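PDB 6NAB: prolyl-tRNA synthetase from Naegleria fowleri, which probably attaches proline to its cognate tRNA in an ATP-dependent reaction that passes through a prolyl-adenylate. Local coordinates for residues E34-Y39 with V157-S162; K141-T146 with Y166-H171; G237-L242 with N267-S272. All blocks are in the same frame, centred on the assembly; numbering follows the deposited sequence.

In the fold
The three contacts show how a class II synthetase core gathers elements distant in sequence around one set of ligands. Interactions 1 and 2 interleave along the chain, each drawing its second segment from the region 157-171; interaction 3 follows both. Interactions 2 and 3 have centres about 10 Å apart and join through neighbouring strands 164-174 and 261-272, where Gly170 N meets Trp269 O and Gln168 N meets Leu271 O. The centre of interaction 1 lies about 22 and 23 Å from theirs, where the loop between strands 140-149 and 164-174 meets strand 36-38. AMP touches all three, proline touches interactions 2 and 3, and the second subunit reaches interactions 1 and 2.

Interaction 1 of 3, residues E34-Y39 with V157-S162. With AMP (adenosine monophosphate), chain M; EDO (1,2-ethanediol), chain Q.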
loop_
_atom_site.group_PDB
_atom_site.type_symbol
_atom_site.label_atom_id
_atom_site.label_comp_id
_atom_site.label_asym_id
_atom_site.label_seq_id
_atom_site.Cartn_x
_atom_site.Cartn_y
_atom_site.Cartn_z
ATOM N N GLU B 34 -8.867 5.995 -19.547
ATOM C CA GLU B 34 -7.579 6.072 -18.861
ATOM C C GLU B 34 -7.630 5.395 -17.487
ATOM O O GLU B 34 -6.925 5.788 -16.562
ATOM C CB GLU B 34 -7.085 7.532 -18.766
ATOM C CG GLU B 34 -6.910 8.189 -20.146
ATOM C CD GLU B 34 -6.327 9.599 -20.081
ATOM O OE1 GLU B 34 -5.676 9.952 -19.076
ATOM O OE2 GLU B 34 -6.505 10.352 -21.050
ATOM N N PHE B 35 -8.470 4.363 -17.323
ATOM C CA PHE B 35 -8.451 3.611 -16.067
ATOM C C PHE B 35 -7.344 2.565 -16.042
ATOM O O PHE B 35 -6.627 2.422 -15.044
ATOM C CB PHE B 35 -9.798 2.932 -15.821
ATOM C CG PHE B 35 -10.600 3.585 -14.747
ATOM C CD1 PHE B 35 -11.135 2.836 -13.710
ATOM C CD2 PHE B 35 -10.809 4.967 -14.772
ATOM C CE1 PHE B 35 -11.877 3.448 -12.702
ATOM C CE2 PHE B 35 -11.552 5.593 -13.779
ATOM C CZ PHE B 35 -12.088 4.833 -12.738
ATOM N N LEU B 36 -7.199 1.816 -17.123
ATOM C CA LEU B 36 -6.404 0.607 -17.084
ATOM C C LEU B 36 -5.676 0.445 -18.405
ATOM O O LEU B 36 -6.155 0.879 -19.456
ATOM C CB LEU B 36 -7.307 -0.611 -16.777
ATOM C CG LEU B 36 -6.734 -2.028 -16.809
ATOM C CD1 LEU B 36 -7.485 -2.926 -15.855
ATOM C CD2 LEU B 36 -6.798 -2.613 -18.227
ATOM N N ASP B 37 -4.503 -0.165 -18.349
ATOM C CA ASP B 37 -3.830 -0.576 -19.567
ATOM C C ASP B 37 -3.431 -2.039 -19.459
ATOM O O ASP B 37 -3.219 -2.554 -18.357
ATOM C CB ASP B 37 -2.602 0.278 -19.858
ATOM C CG ASP B 37 -2.567 0.747 -21.285
ATOM O OD1 ASP B 37 -2.957 -0.041 -22.178
ATOM O OD2 ASP B 37 -2.174 1.906 -21.511
ATOM N N TYR B 38 -3.346 -2.694 -20.622
ATOM C CA TYR B 38 -2.898 -4.070 -20.756
ATOM C C TYR B 38 -1.375 -4.153 -20.644
ATOM O O TYR B 38 -0.659 -3.152 -20.742
ATOM C CB TYR B 38 -3.386 -4.656 -22.086
ATOM C CG TYR B 38 -4.900 -4.695 -22.149
ATOM C CD1 TYR B 38 -5.615 -5.621 -21.403
ATOM C CD2 TYR B 38 -5.614 -3.783 -22.918
ATOM C CE1 TYR B 38 -6.996 -5.659 -21.429
ATOM C CE2 TYR B 38 -7.004 -3.813 -22.954
ATOM C CZ TYR B 38 -7.686 -4.757 -22.204
ATOM O OH TYR B 38 -9.059 -4.811 -22.232
ATOM N N TYR B 39 -0.884 -5.375 -20.438
ATOM C CA TYR B 39 0.508 -5.601 -20.066
ATOM C C TYR B 39 0.984 -6.893 -20.716
ATOM O O TYR B 39 0.174 -7.734 -21.100
ATOM C CB TYR B 39 0.632 -5.661 -18.542
ATOM C CG TYR B 39 2.040 -5.687 -17.997
ATOM C CD1 TYR B 39 2.910 -4.621 -18.219
ATOM C CD2 TYR B 39 2.486 -6.748 -17.211
ATOM C CE1 TYR B 39 4.191 -4.623 -17.712
ATOM C CE2 TYR B 39 3.782 -6.757 -16.693
ATOM C CZ TYR B 39 4.626 -5.687 -16.943
ATOM O OH TYR B 39 5.908 -5.685 -16.424
ATOM N N VAL B 157 -9.888 -11.679 -16.430
ATOM C CA VAL B 157 -10.832 -10.604 -16.688
ATOM C C VAL B 157 -10.318 -9.369 -15.959
ATOM O O VAL B 157 -10.078 -9.424 -14.748
ATOM C CB VAL B 157 -12.262 -10.941 -16.228
ATOM C CG1 VAL B 157 -13.168 -9.741 -16.449
ATOM C CG2 VAL B 157 -12.793 -12.165 -16.971
ATOM N N PRO B 158 -10.113 -8.240 -16.644
ATOM C CA PRO B 158 -9.596 -7.048 -15.956
ATOM C C PRO B 158 -10.411 -6.754 -14.698
ATOM O O PRO B 158 -11.647 -6.783 -14.720
ATOM C CB PRO B 158 -9.744 -5.938 -17.005
ATOM C CG PRO B 158 -9.689 -6.667 -18.358
ATOM C CD PRO B 158 -10.362 -8.011 -18.086
ATOM N N PHE B 159 -9.700 -6.498 -13.593
ATOM C CA PHE B 159 -10.262 -6.261 -12.258
ATOM C C PHE B 159 -10.945 -7.489 -11.648
ATOM O O PHE B 159 -10.620 -7.866 -10.520
ATOM C CB PHE B 159 -11.265 -5.105 -12.265
ATOM C CG PHE B 159 -10.686 -3.805 -12.723
ATOM C CD1 PHE B 159 -9.587 -3.247 -12.066
ATOM C CD2 PHE B 159 -11.256 -3.118 -13.784
ATOM C CE1 PHE B 159 -9.049 -2.027 -12.484
ATOM C CE2 PHE B 159 -10.729 -1.899 -14.205
ATOM C CZ PHE B 159 -9.616 -1.356 -13.549
ATOM N N ILE B 160 -11.912 -8.082 -12.365
ATOM C CA ILE B 160 -12.702 -9.186 -11.812
ATOM C C ILE B 160 -11.810 -10.380 -11.495
ATOM O O ILE B 160 -11.919 -10.992 -10.426
ATOM C CB ILE B 160 -13.839 -9.591 -12.778
ATOM C CG1 ILE B 160 -14.817 -8.432 -13.044
ATOM C CG2 ILE B 160 -14.560 -10.856 -12.253
ATOM C CD1 ILE B 160 -15.511 -7.867 -11.780
ATOM N N ARG B 161 -10.920 -10.744 -12.426
ATOM C CA ARG B 161 -10.132 -11.970 -12.242
ATOM C C ARG B 161 -8.750 -11.739 -12.859
ATOM O O ARG B 161 -8.522 -12.052 -14.029
ATOM C CB ARG B 161 -10.822 -13.186 -12.852
ATOM C CG ARG B 161 -10.073 -14.500 -12.611
ATOM C CD ARG B 161 -10.774 -15.718 -13.213
ATOM N NE ARG B 161 -12.150 -15.861 -12.729
ATOM C CZ ARG B 161 -12.482 -16.289 -11.515
ATOM N NH1 ARG B 161 -11.546 -16.623 -10.635
ATOM N NH2 ARG B 161 -13.759 -16.365 -11.170
ATOM N N SER B 162 -7.837 -11.184 -12.062
ATOM C CA SER B 162 -6.467 -10.964 -12.504
ATOM C C SER B 162 -5.527 -11.899 -11.747
ATOM O O SER B 162 -5.829 -12.353 -10.639
ATOM C CB SER B 162 -6.053 -9.495 -12.324
ATOM O OG SER B 162 -6.222 -9.059 -10.987
HETATM P P AMP M . -11.985 -15.972 -2.357
HETATM O O1P AMP M . -10.702 -16.659 -1.728
HETATM O O2P AMP M . -12.518 -16.531 -3.712
HETATM O O3P AMP M . -13.054 -15.900 -1.272
HETATM O "O5'" AMP M . -11.695 -14.425 -2.625
HETATM C "C5'" AMP M . -11.149 -13.578 -1.617
HETATM C "C4'" AMP M . -11.207 -12.133 -2.037
HETATM O "O4'" AMP M . -10.363 -11.955 -3.207
HETATM C "C3'" AMP M . -12.597 -11.649 -2.438
HETATM O "O3'" AMP M . -12.756 -10.276 -2.079
HETATM C "C2'" AMP M . -12.596 -11.828 -3.962
HETATM O "O2'" AMP M . -13.475 -10.966 -4.640
HETATM C "C1'" AMP M . -11.138 -11.540 -4.319
HETATM N N9 AMP M . -10.623 -12.266 -5.490
HETATM C C8 AMP M . -10.426 -13.618 -5.591
HETATM N N7 AMP M . -9.768 -13.986 -6.667
HETATM C C5 AMP M . -9.527 -12.793 -7.327
HETATM C C6 AMP M . -8.844 -12.490 -8.523
HETATM N N6 AMP M . -8.241 -13.408 -9.289
HETATM N N1 AMP M . -8.776 -11.190 -8.898
HETATM C C2 AMP M . -9.347 -10.267 -8.119
HETATM N N3 AMP M . -10.011 -10.431 -6.967
HETATM C C4 AMP M . -10.061 -11.721 -6.623
HETATM C C1 EDO Q . -3.774 -9.285 -20.523
HETATM O O1 EDO Q . -3.930 -10.579 -19.932
HETATM C C2 EDO Q . -2.564 -8.596 -19.906
HETATM O O2 EDO Q . -2.900 -7.244 -19.598
#
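Pro158 O takes two hydrogen bonds, one from Ile160 N at 2.7 Å and one from Tyr26 OH on helix 22-32. The first closes a gamma turn whose corner is Phe159, with its positive phi of 67°, and just beyond it Ile160 and Arg161 together face Val157 in a classic beta bulge. With CG anti to its carbonyl carbon (chi1 -59°), Phe159 brings the end of its ring to residues 34-39. There, Leu36 approaches from the opposite direction and lays its CD1 over one face, 3.8 Å from the ring centroid and 23° off the normal, a CH-pi contact displaced toward the rim. The same methyl carbon, Leu36 CD1, reaches Pro158 CB at 3.9 Å, so one methyl touches both Pro158 and Phe159. Phe35 adds a looser touch: Phe159 CZ lies at the edge of the Phe35 ring, near its plane, 4.5 Å from Phe35 CD1. At the other end Tyr38 CE1 skirts Pro158 CG at 4.2 Å, while the Tyr38 hydroxyl is bonded to Ser27.

The turn belongs to the loop joining strands 140-149 and 164-174, the motif 2 loop of class II synthetases, and the contact sets it against the short strand 36-38. Helix 22-32 lies against the same group through Ile30 and Tyr26, and Phe47 meets the Phe159 ring edge-to-face. A few residues on, the loop reads the adenine with its backbone: AMP N6 donates to Ser162 O at 3.0 Å, and Ser162 N makes a weak bond to AMP N1 at 3.3 Å. Tyr39 OH is hydrogen-bonded to Phe79 O of the second subunit.

Interaction 2 of 3, residues K141-T146 with Y166-H171. With PRO (proline), chain N; AMP (adenosine monophosphate), chain M.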
loop_
_atom_site.group_PDB
_atom_site.type_symbol
_atom_site.label_atom_id
_atom_site.label_comp_id
_atom_site.label_asym_id
_atom_site.label_seq_id
_atom_site.Cartn_x
_atom_site.Cartn_y
_atom_site.Cartn_z
ATOM N N LYS B 141 -6.399 -8.995 16.238
ATOM C CA LYS B 141 -7.060 -8.596 14.992
ATOM C C LYS B 141 -6.088 -7.801 14.137
ATOM O O LYS B 141 -5.755 -6.654 14.467
ATOM C CB LYS B 141 -8.329 -7.782 15.265
ATOM C CG LYS B 141 -9.279 -8.442 16.262
ATOM C CD LYS B 141 -10.671 -7.871 16.130
ATOM C CE LYS B 141 -11.042 -7.059 17.332
ATOM N NZ LYS B 141 -12.502 -6.775 17.381
ATOM N N LEU B 142 -5.634 -8.400 13.042
ATOM C CA LEU B 142 -4.623 -7.791 12.195
ATOM C C LEU B 142 -5.130 -7.744 10.770
ATOM O O LEU B 142 -5.917 -8.596 10.358
ATOM C CB LEU B 142 -3.292 -8.555 12.247
ATOM C CG LEU B 142 -2.730 -8.679 13.671
ATOM C CD1 LEU B 142 -1.427 -9.469 13.699
ATOM C CD2 LEU B 142 -2.541 -7.307 14.331
ATOM N N ASN B 143 -4.644 -6.749 10.020
ATOM C CA ASN B 143 -5.037 -6.501 8.638
ATOM C C ASN B 143 -3.809 -6.087 7.838
ATOM O O ASN B 143 -2.910 -5.429 8.370
ATOM C CB ASN B 143 -6.091 -5.383 8.555
ATOM C CG ASN B 143 -6.443 -5.005 7.122
ATOM O OD1 ASN B 143 -7.140 -5.758 6.423
ATOM N ND2 ASN B 143 -6.009 -3.804 6.692
ATOM N N GLN B 144 -3.790 -6.430 6.544
ATOM C CA GLN B 144 -2.752 -5.885 5.672
ATOM C C GLN B 144 -3.301 -5.591 4.284
ATOM O O GLN B 144 -4.150 -6.332 3.766
ATOM C CB GLN B 144 -1.532 -6.818 5.579
ATOM C CG GLN B 144 -1.809 -8.242 5.096
ATOM C CD GLN B 144 -0.526 -9.071 5.057
ATOM O OE1 GLN B 144 0.444 -8.723 5.709
ATOM N NE2 GLN B 144 -0.523 -10.168 4.284
ATOM N N TRP B 145 -2.813 -4.484 3.704
ATOM C CA TRP B 145 -3.102 -4.077 2.325
ATOM C C TRP B 145 -1.939 -4.533 1.454
ATOM O O TRP B 145 -0.843 -3.977 1.550
ATOM C CB TRP B 145 -3.287 -2.561 2.217
ATOM C CG TRP B 145 -4.464 -2.039 3.024
ATOM C CD1 TRP B 145 -4.433 -1.569 4.305
ATOM C CD2 TRP B 145 -5.834 -1.962 2.599
ATOM N NE1 TRP B 145 -5.693 -1.184 4.698
ATOM C CE2 TRP B 145 -6.574 -1.433 3.676
ATOM C CE3 TRP B 145 -6.507 -2.307 1.416
ATOM C CZ2 TRP B 145 -7.959 -1.224 3.608
ATOM C CZ3 TRP B 145 -7.882 -2.100 1.349
ATOM C CH2 TRP B 145 -8.593 -1.569 2.439
ATOM N N THR B 146 -2.158 -5.553 0.621
ATOM C CA THR B 146 -1.045 -6.166 -0.095
ATOM C C THR B 146 -1.481 -6.602 -1.488
ATOM O O THR B 146 -2.665 -6.609 -1.823
ATOM C CB THR B 146 -0.487 -7.414 0.632
ATOM O OG1 THR B 146 -1.446 -8.476 0.542
ATOM C CG2 THR B 146 -0.243 -7.181 2.065
ATOM N N TYR B 166 -4.884 -6.801 -5.841
ATOM C CA TYR B 166 -4.613 -6.038 -4.637
ATOM C C TYR B 166 -5.834 -6.135 -3.745
ATOM O O TYR B 166 -6.965 -6.116 -4.233
ATOM C CB TYR B 166 -4.277 -4.571 -4.984
ATOM C CG TYR B 166 -3.241 -4.532 -6.081
ATOM C CD1 TYR B 166 -1.898 -4.711 -5.798
ATOM C CD2 TYR B 166 -3.621 -4.425 -7.413
ATOM C CE1 TYR B 166 -0.950 -4.724 -6.803
ATOM C CE2 TYR B 166 -2.677 -4.437 -8.435
ATOM C CZ TYR B 166 -1.349 -4.593 -8.121
ATOM O OH TYR B 166 -0.415 -4.615 -9.121
ATOM N N TRP B 167 -5.603 -6.276 -2.446
ATOM C CA TRP B 167 -6.708 -6.479 -1.520
ATOM C C TRP B 167 -6.302 -5.973 -0.140
ATOM O O TRP B 167 -5.182 -5.494 0.069
ATOM C CB TRP B 167 -7.134 -7.962 -1.523
ATOM C CG TRP B 167 -6.210 -8.955 -0.813
ATOM C CD1 TRP B 167 -4.973 -8.709 -0.239
ATOM C CD2 TRP B 167 -6.481 -10.345 -0.584
ATOM N NE1 TRP B 167 -4.476 -9.871 0.329
ATOM C CE2 TRP B 167 -5.384 -10.881 0.137
ATOM C CE3 TRP B 167 -7.555 -11.192 -0.914
ATOM C CZ2 TRP B 167 -5.324 -12.227 0.514
ATOM C CZ3 TRP B 167 -7.492 -12.521 -0.539
ATOM C CH2 TRP B 167 -6.381 -13.033 0.157
ATOM N N GLN B 168 -7.241 -6.044 0.791
ATOM C CA GLN B 168 -6.918 -6.193 2.196
ATOM C C GLN B 168 -7.311 -7.599 2.617
ATOM O O GLN B 168 -8.267 -8.175 2.095
ATOM C CB GLN B 168 -7.623 -5.149 3.081
ATOM C CG GLN B 168 -9.154 -5.092 2.971
ATOM C CD GLN B 168 -9.885 -6.251 3.687
ATOM O OE1 GLN B 168 -10.935 -6.707 3.224
ATOM N NE2 GLN B 168 -9.320 -6.738 4.794
ATOM N N GLU B 169 -6.532 -8.172 3.526
ATOM C CA GLU B 169 -6.901 -9.417 4.184
ATOM C C GLU B 169 -6.802 -9.199 5.691
ATOM O O GLU B 169 -5.765 -8.738 6.192
ATOM C CB GLU B 169 -6.025 -10.584 3.705
ATOM C CG GLU B 169 -4.492 -10.394 3.882
ATOM C CD GLU B 169 -3.697 -11.601 3.369
ATOM O OE1 GLU B 169 -2.678 -11.387 2.673
ATOM O OE2 GLU B 169 -4.079 -12.761 3.687
ATOM N N GLY B 170 -7.906 -9.442 6.394
ATOM C CA GLY B 170 -7.942 -9.351 7.846
ATOM C C GLY B 170 -7.898 -10.749 8.441
ATOM O O GLY B 170 -8.480 -11.684 7.890
ATOM N N HIS B 171 -7.189 -10.885 9.566
ATOM C CA HIS B 171 -7.012 -12.178 10.239
ATOM C C HIS B 171 -7.200 -11.961 11.733
ATOM O O HIS B 171 -6.394 -11.270 12.365
ATOM C CB HIS B 171 -5.631 -12.773 9.950
ATOM C CG HIS B 171 -5.413 -13.109 8.514
ATOM N ND1 HIS B 171 -5.550 -14.395 8.027
ATOM C CD2 HIS B 171 -5.105 -12.331 7.448
ATOM C CE1 HIS B 171 -5.333 -14.391 6.722
ATOM N NE2 HIS B 171 -5.054 -13.154 6.347
HETATM N N PRO N . -7.835 -15.318 3.018
HETATM C CA PRO N . -9.244 -15.431 2.619
HETATM C C PRO N . -9.393 -15.708 1.124
HETATM O O PRO N . -10.515 -15.811 0.609
HETATM C CB PRO N . -9.831 -14.060 2.988
HETATM C CG PRO N . -8.627 -13.122 2.973
HETATM C CD PRO N . -7.501 -13.964 3.504
HETATM O OXT PRO N . -8.394 -15.849 0.405
HETATM P P AMP M . -11.985 -15.972 -2.357
HETATM O O1P AMP M . -10.702 -16.659 -1.728
HETATM O O2P AMP M . -12.518 -16.531 -3.712
HETATM O O3P AMP M . -13.054 -15.900 -1.272
HETATM O "O5'" AMP M . -11.695 -14.425 -2.625
HETATM C "C5'" AMP M . -11.149 -13.578 -1.617
HETATM C "C4'" AMP M . -11.207 -12.133 -2.037
HETATM O "O4'" AMP M . -10.363 -11.955 -3.207
HETATM C "C3'" AMP M . -12.597 -11.649 -2.438
HETATM O "O3'" AMP M . -12.756 -10.276 -2.079
HETATM C "C2'" AMP M . -12.596 -11.828 -3.962
HETATM O "O2'" AMP M . -13.475 -10.966 -4.640
HETATM C "C1'" AMP M . -11.138 -11.540 -4.319
HETATM N N9 AMP M . -10.623 -12.266 -5.490
HETATM C C8 AMP M . -10.426 -13.618 -5.591
HETATM N N7 AMP M . -9.768 -13.986 -6.667
HETATM C C5 AMP M . -9.527 -12.793 -7.327
HETATM C C6 AMP M . -8.844 -12.490 -8.523
HETATM N N6 AMP M . -8.241 -13.408 -9.289
HETATM N N1 AMP M . -8.776 -11.190 -8.898
HETATM C C2 AMP M . -9.347 -10.267 -8.119
HETATM N N3 AMP M . -10.011 -10.431 -6.967
HETATM C C4 AMP M . -10.061 -11.721 -6.623
#
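Gln168 CB sits over one face of the Trp145 indole, 3.5 Å from the six-membered ring centroid and 11° off its normal. The Trp167 indole has Glu169 CB over one face; at its edge Trp167 CH2 lies 3.5 Å from proline OXT, and Trp167 NE1 makes weak bonds to Thr146 OG1 and Glu169 OE1. His171 NE2 donates in its ring plane to Glu169 OE2 at 2.9 Å, and His171 ND1 is bonded to Tyr125 OH.

Gln144 and Glu169 both start with CG between backbone N and carbonyl carbon (chi1 57° in each) and run extended, side by side. Gln144 NE2 reaches Glu169 OE1 at 3.0 Å from above the carboxylate plane; Gln144 OE1 is bonded to Phe76 N. With Ser120 OG also on Glu169 OE1, this fixes the carboxylate beside the proline ring. On the face carrying Asn143, Trp145 and Gln168, the Asn143 and Gln168 amides lie 25° apart, Gln168 NE2 donating to Asn143 OD1 at 2.9 Å and Gln168 OE1 bonded to Tyr191 OH.

These are the antiparallel strands of class II motif 2. Helix 121-131 borders Leu142 and His171, helix 49-68 packs on Trp145 and Gln168, and strand 261-272 pairs with 164-174.

Interaction 3 of 3, residues G237-L242 with N267-S272; sequences GTSHHL and NSWGLS. With AMP (adenosine monophosphate), chain M; PRO (proline), chain N.
His241 and Asn267 meet at a slant, ring and amide planes 62° apart, on neighbouring antiparallel strands of the class II catalytic core; strand 261-272, with the helix 274-283 that follows it, corresponds to motif 3. With CG anti to the backbone N (chi1 178°), the His241 ring edge is brought to the amide oxygen, and ND1 donates in its own plane to Asn267 OD1 at 2.9 Å. That bond is almost straight and arrives close to the C=O direction. The amide nitrogen of Asn267 turns instead to Glu183 and Ala180 O on helix 177-198, so both ends of the group are held.

Ser239 and Trp269 share this face, but the indole leads away; it is Trp269 CB that meets Ser239, 3.8 Å from Ser239 OG, whose hydrogen bond goes to Val184 O. Backbone bonds link Thr238 with Gly270 and His240 with Ser268, and the side chains of Thr238, His240 and Ser268 lie on the face that carries the ligands. The His240 ring, stacked with Phe214 and bonded through ND1 to Thr220, presents its edge to the bound proline and the AMP phosphate: His240 NE2 donates to O of the bound proline at 2.9 Å. Next along, Thr238 OG1 donates to AMP O3P at 2.8 Å. Gly270, bare of a side chain, lets the amino acid come close, with Gly270 N 3.6 Å from CB of the bound proline. Gly270 O accepts twice, from Thr238 N and from AMP O3', the latter at 2.8 Å. At the strand end Ser272 OG accepts from Arg274 N and donates to AMP N3 at 2.6 Å.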
loop_
_atom_site.group_PDB
_atom_site.type_symbol
_atom_site.label_atom_id
_atom_site.label_comp_id
_atom_site.label_asym_id
_atom_site.label_seq_id
_atom_site.Cartn_x
_atom_site.Cartn_y
_atom_site.Cartn_z
ATOM N N GLY B 237 -16.768 -10.104 -2.291
ATOM C CA GLY B 237 -15.942 -9.976 -1.095
ATOM C C GLY B 237 -16.371 -11.050 -0.114
ATOM O O GLY B 237 -17.547 -11.426 -0.131
ATOM N N THR B 238 -15.469 -11.581 0.715
ATOM C CA THR B 238 -15.847 -12.730 1.533
ATOM C C THR B 238 -15.335 -12.586 2.957
ATOM O O THR B 238 -14.288 -11.986 3.217
ATOM C CB THR B 238 -15.355 -14.077 0.945
ATOM O OG1 THR B 238 -14.009 -13.947 0.479
ATOM C CG2 THR B 238 -16.241 -14.526 -0.199
ATOM N N SER B 239 -16.103 -13.152 3.882
ATOM C CA SER B 239 -15.791 -13.117 5.301
ATOM C C SER B 239 -15.951 -14.535 5.841
ATOM O O SER B 239 -17.069 -15.064 5.884
ATOM C CB SER B 239 -16.706 -12.137 6.027
ATOM O OG SER B 239 -16.335 -12.046 7.385
ATOM N N HIS B 240 -14.835 -15.159 6.216
ATOM C CA HIS B 240 -14.815 -16.570 6.591
ATOM C C HIS B 240 -14.710 -16.745 8.096
ATOM O O HIS B 240 -13.945 -16.041 8.768
ATOM C CB HIS B 240 -13.632 -17.315 5.968
ATOM C CG HIS B 240 -13.393 -17.003 4.528
ATOM N ND1 HIS B 240 -14.252 -17.399 3.526
ATOM C CD2 HIS B 240 -12.379 -16.337 3.920
ATOM C CE1 HIS B 240 -13.785 -16.977 2.363
ATOM N NE2 HIS B 240 -12.642 -16.342 2.572
ATOM N N HIS B 241 -15.438 -17.729 8.617
ATOM C CA HIS B 241 -15.169 -18.259 9.944
ATOM C C HIS B 241 -14.346 -19.525 9.763
ATOM O O HIS B 241 -14.812 -20.489 9.136
ATOM C CB HIS B 241 -16.455 -18.554 10.711
ATOM C CG HIS B 241 -16.216 -19.141 12.072
ATOM N ND1 HIS B 241 -15.508 -18.479 13.053
ATOM C CD2 HIS B 241 -16.576 -20.333 12.608
ATOM C CE1 HIS B 241 -15.445 -19.233 14.135
ATOM N NE2 HIS B 241 -16.090 -20.363 13.895
ATOM N N LEU B 242 -13.118 -19.516 10.276
ATOM C CA LEU B 242 -12.234 -20.665 10.143
ATOM C C LEU B 242 -12.371 -21.636 11.302
ATOM O O LEU B 242 -11.748 -22.705 11.273
ATOM C CB LEU B 242 -10.773 -20.214 10.015
ATOM C CG LEU B 242 -10.487 -19.109 8.992
ATOM C CD1 LEU B 242 -9.019 -18.673 9.055
ATOM C CD2 LEU B 242 -10.879 -19.547 7.575
ATOM N N ASN B 267 -11.082 -16.068 12.227
ATOM C CA ASN B 267 -11.725 -15.615 10.998
ATOM C C ASN B 267 -10.654 -15.091 10.052
ATOM O O ASN B 267 -9.580 -14.657 10.479
ATOM C CB ASN B 267 -12.720 -14.458 11.229
ATOM C CG ASN B 267 -13.795 -14.773 12.250
ATOM O OD1 ASN B 267 -14.261 -15.908 12.366
ATOM N ND2 ASN B 267 -14.200 -13.749 13.005
ATOM N N SER B 268 -10.970 -15.082 8.763
ATOM C CA SER B 268 -10.228 -14.259 7.822
ATOM C C SER B 268 -11.214 -13.674 6.820
ATOM O O SER B 268 -12.289 -14.235 6.584
ATOM C CB SER B 268 -9.080 -15.041 7.128
ATOM O OG SER B 268 -9.562 -16.029 6.232
ATOM N N TRP B 269 -10.880 -12.500 6.286
ATOM C CA TRP B 269 -11.828 -11.801 5.426
ATOM C C TRP B 269 -11.060 -10.918 4.452
ATOM O O TRP B 269 -10.076 -10.273 4.831
ATOM C CB TRP B 269 -12.841 -10.971 6.246
ATOM C CG TRP B 269 -12.369 -10.545 7.625
ATOM C CD1 TRP B 269 -12.468 -11.259 8.782
ATOM C CD2 TRP B 269 -11.704 -9.307 7.974
ATOM N NE1 TRP B 269 -11.912 -10.542 9.837
ATOM C CE2 TRP B 269 -11.458 -9.339 9.365
ATOM C CE3 TRP B 269 -11.337 -8.163 7.250
ATOM C CZ2 TRP B 269 -10.817 -8.285 10.041
ATOM C CZ3 TRP B 269 -10.702 -7.118 7.918
ATOM C CH2 TRP B 269 -10.455 -7.188 9.305
ATOM N N GLY B 270 -11.522 -10.892 3.204
ATOM C CA GLY B 270 -10.827 -10.182 2.146
ATOM C C GLY B 270 -11.699 -9.481 1.117
ATOM O O GLY B 270 -12.729 -10.003 0.677
ATOM N N LEU B 271 -11.270 -8.290 0.714
ATOM C CA LEU B 271 -11.922 -7.478 -0.308
ATOM C C LEU B 271 -10.839 -6.983 -1.266
ATOM O O LEU B 271 -9.805 -6.478 -0.810
ATOM C CB LEU B 271 -12.645 -6.287 0.348
ATOM C CG LEU B 271 -13.458 -5.330 -0.532
ATOM C CD1 LEU B 271 -14.807 -5.976 -0.847
ATOM C CD2 LEU B 271 -13.622 -3.945 0.101
ATOM N N SER B 272 -11.074 -7.088 -2.582
ATOM C CA SER B 272 -10.012 -6.835 -3.561
ATOM C C SER B 272 -10.422 -5.781 -4.588
ATOM O O SER B 272 -11.546 -5.266 -4.585
ATOM C CB SER B 272 -9.619 -8.116 -4.308
ATOM O OG SER B 272 -10.535 -8.390 -5.363
HETATM P P AMP M . -11.985 -15.972 -2.357
HETATM O O1P AMP M . -10.702 -16.659 -1.728
HETATM O O2P AMP M . -12.518 -16.531 -3.712
HETATM O O3P AMP M . -13.054 -15.900 -1.272
HETATM O "O5'" AMP M . -11.695 -14.425 -2.625
HETATM C "C5'" AMP M . -11.149 -13.578 -1.617
HETATM C "C4'" AMP M . -11.207 -12.133 -2.037
HETATM O "O4'" AMP M . -10.363 -11.955 -3.207
HETATM C "C3'" AMP M . -12.597 -11.649 -2.438
HETATM O "O3'" AMP M . -12.756 -10.276 -2.079
HETATM C "C2'" AMP M . -12.596 -11.828 -3.962
HETATM O "O2'" AMP M . -13.475 -10.966 -4.640
HETATM C "C1'" AMP M . -11.138 -11.540 -4.319
HETATM N N9 AMP M . -10.623 -12.266 -5.490
HETATM C C8 AMP M . -10.426 -13.618 -5.591
HETATM N N7 AMP M . -9.768 -13.986 -6.667
HETATM C C5 AMP M . -9.527 -12.793 -7.327
HETATM C C6 AMP M . -8.844 -12.490 -8.523
HETATM N N6 AMP M . -8.241 -13.408 -9.289
HETATM N N1 AMP M . -8.776 -11.190 -8.898
HETATM C C2 AMP M . -9.347 -10.267 -8.119
HETATM N N3 AMP M . -10.011 -10.431 -6.967
HETATM C C4 AMP M . -10.061 -11.721 -6.623
HETATM N N PRO N . -7.835 -15.318 3.018
HETATM C CA PRO N . -9.244 -15.431 2.619
HETATM C C PRO N . -9.393 -15.708 1.124
HETATM O O PRO N . -10.515 -15.811 0.609
HETATM C CB PRO N . -9.831 -14.060 2.988
HETATM C CG PRO N . -8.627 -13.122 2.973
HETATM C CD PRO N . -7.501 -13.964 3.504
HETATM O OXT PRO N . -8.394 -15.849 0.405
#